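Side-chain contact in SIS domain protein (Listeria monocytogenes str. 4b F2365, PDB 3FXA), which is thought to be a sugar-phosphate isomerase, built on a SIS domain of the kind that binds phosphosugars: residues Asp9-His12 with Gln13-Glu17. Residues are numbered along the deposited sequence; the frame is centred on the assembly and turned at random.
Sequences DNIH and QTWQE
Ile11 lays a methyl group on the indole of Trp15, one turn further along the same helix. The CB of Trp15 rests 3.8 Å from the carbonyl O of His12. CG sits beside the backbone N (chi1 -65°), anti to the carbonyl carbon, which turns the ring back over the preceding turn, where CG itself meets the Ile11 O. Further out the six-membered ring passes beside Ile11 CG2, and this methyl stands over one face, 3.5 Å from both CZ2 and CH2. It lies 13° off the ring normal, a CH-pi contact. On Ile11 the same methyl is anti to the backbone N, which carries it forward toward the tryptophan. CE3 and CZ3 also meet His12, whose CD2 comes within 3.8 Å of Trp15 CZ3. Both lie at the imidazole edge, near its plane; with the planes at 48° the pair is oblique, neither stacked nor edge-to-face. On the pyrrole side, NE1 makes a weak hydrogen bond to the carbonyl of Ala165 of a second subunit.

Round the helix, a water joins Asn10 to Thr14: it donates to Asn10 OD1 at 2.7 Å and hydrogen-bonds Thr14 OG1 at the same length. Underneath, Trp15 N donates to Ile11 O at 3.1 Å within the i to i+4 ladder.

All of this belongs to the N-terminal helix 4-23, the centre of the contact lying about 24 Å from the centre of the chain. Its buried side packs on the second subunit, with Ile11 and Trp15 against Ala169, Thr14 against Val172 and Asn10 against Cys173, all in that subunit's helix 157-177; within its own chain, Thr14 and Glu17 touch the loop at Pro149.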
loop_
_atom_site.group_PDB
_atom_site.type_symbol
_atom_site.label_atom_id
_atom_site.label_comp_id
_atom_site.label_asym_id
_atom_site.label_seq_id
_atom_site.Cartn_x
_atom_site.Cartn_y
_atom_site.Cartn_z
ATOM N N ASP A 9 7.966 -31.220 -13.755
ATOM C CA ASP A 9 8.808 -31.832 -12.709
ATOM C C ASP A 9 9.365 -30.767 -11.755
ATOM O O ASP A 9 9.329 -30.952 -10.544
ATOM C CB ASP A 9 9.948 -32.671 -13.309
ATOM C CG ASP A 9 9.454 -33.939 -14.003
ATOM O OD1 ASP A 9 8.231 -34.198 -14.039
ATOM O OD2 ASP A 9 10.302 -34.687 -14.521
ATOM N N ASN A 10 9.855 -29.658 -12.313
ATOM C CA ASN A 10 10.382 -28.513 -11.510
ATOM C C ASN A 10 9.299 -27.966 -10.558
ATOM O O ASN A 10 9.526 -27.811 -9.335
ATOM C CB ASN A 10 10.928 -27.430 -12.476
ATOM C CG ASN A 10 11.629 -26.264 -11.767
ATOM O OD1 ASN A 10 11.011 -25.487 -11.028
ATOM N ND2 ASN A 10 12.910 -26.096 -12.050
ATOM N N ILE A 11 8.130 -27.678 -11.142
ATOM C CA ILE A 11 6.925 -27.227 -10.437
ATOM C C ILE A 11 6.512 -28.189 -9.318
ATOM O O ILE A 11 6.362 -27.783 -8.164
ATOM C CB ILE A 11 5.741 -26.959 -11.422
ATOM C CG1 ILE A 11 6.019 -25.652 -12.195
ATOM C CG2 ILE A 11 4.389 -26.848 -10.662
ATOM C CD1 ILE A 11 4.939 -25.247 -13.219
ATOM N N HIS A 12 6.365 -29.472 -9.642
ATOM C CA HIS A 12 5.972 -30.473 -8.610
ATOM C C HIS A 12 6.924 -30.567 -7.420
ATOM O O HIS A 12 6.464 -30.787 -6.280
ATOM C CB HIS A 12 5.787 -31.882 -9.211
ATOM C CG HIS A 12 4.666 -31.968 -10.189
ATOM N ND1 HIS A 12 4.674 -32.840 -11.259
ATOM C CD2 HIS A 12 3.526 -31.251 -10.295
ATOM C CE1 HIS A 12 3.561 -32.681 -11.953
ATOM N NE2 HIS A 12 2.854 -31.715 -11.392
ATOM N N GLN A 13 8.227 -30.423 -7.686
ATOM C CA GLN A 13 9.260 -30.456 -6.650
ATOM C C GLN A 13 9.035 -29.279 -5.684
ATOM O O GLN A 13 9.070 -29.442 -4.458
ATOM C CB GLN A 13 10.657 -30.373 -7.271
ATOM C CG GLN A 13 11.859 -30.490 -6.308
ATOM C CD GLN A 13 12.343 -31.912 -6.055
ATOM O OE1 GLN A 13 13.533 -32.121 -5.822
ATOM N NE2 GLN A 13 11.448 -32.889 -6.139
ATOM N N THR A 14 8.745 -28.102 -6.243
ATOM C CA THR A 14 8.495 -26.912 -5.409
ATOM C C THR A 14 7.299 -27.138 -4.485
ATOM O O THR A 14 7.400 -26.865 -3.291
ATOM C CB THR A 14 8.302 -25.623 -6.258
ATOM O OG1 THR A 14 9.545 -25.291 -6.889
ATOM C CG2 THR A 14 7.863 -24.454 -5.384
ATOM N N TRP A 15 6.194 -27.653 -5.031
ATOM C CA TRP A 15 4.996 -27.908 -4.225
ATOM C C TRP A 15 5.248 -28.951 -3.145
ATOM O O TRP A 15 4.734 -28.808 -2.044
ATOM C CB TRP A 15 3.798 -28.321 -5.081
ATOM C CG TRP A 15 3.316 -27.265 -6.015
ATOM C CD1 TRP A 15 3.438 -25.893 -5.854
ATOM C CD2 TRP A 15 2.517 -27.453 -7.186
ATOM N NE1 TRP A 15 2.816 -25.248 -6.882
ATOM C CE2 TRP A 15 2.249 -26.171 -7.719
ATOM C CE3 TRP A 15 2.051 -28.584 -7.878
ATOM C CZ2 TRP A 15 1.513 -25.983 -8.891
ATOM C CZ3 TRP A 15 1.294 -28.393 -9.045
ATOM C CH2 TRP A 15 1.047 -27.101 -9.543
ATOM N N GLN A 16 6.057 -29.971 -3.457
ATOM C CA GLN A 16 6.421 -31.005 -2.465
ATOM C C GLN A 16 7.130 -30.360 -1.286
ATOM O O GLN A 16 6.753 -30.577 -0.149
ATOM C CB GLN A 16 7.293 -32.132 -3.066
ATOM C CG GLN A 16 6.549 -33.133 -3.944
ATOM C CD GLN A 16 7.466 -34.189 -4.547
ATOM O OE1 GLN A 16 7.204 -34.711 -5.632
ATOM N NE2 GLN A 16 8.547 -34.508 -3.843
ATOM N N GLU A 17 8.146 -29.531 -1.575
ATOM C CA GLU A 17 8.922 -28.845 -0.529
ATOM C C GLU A 17 8.075 -27.861 0.294
ATOM O O GLU A 17 8.224 -27.794 1.524
ATOM C CB GLU A 17 10.178 -28.180 -1.105
ATOM C CG GLU A 17 11.173 -29.180 -1.704
ATOM C CD GLU A 17 12.481 -28.557 -2.161
ATOM O OE1 GLU A 17 12.982 -27.623 -1.505
ATOM O OE2 GLU A 17 13.034 -29.046 -3.167
HETATM O O HOH W 1 8.991 -24.700 -9.437
#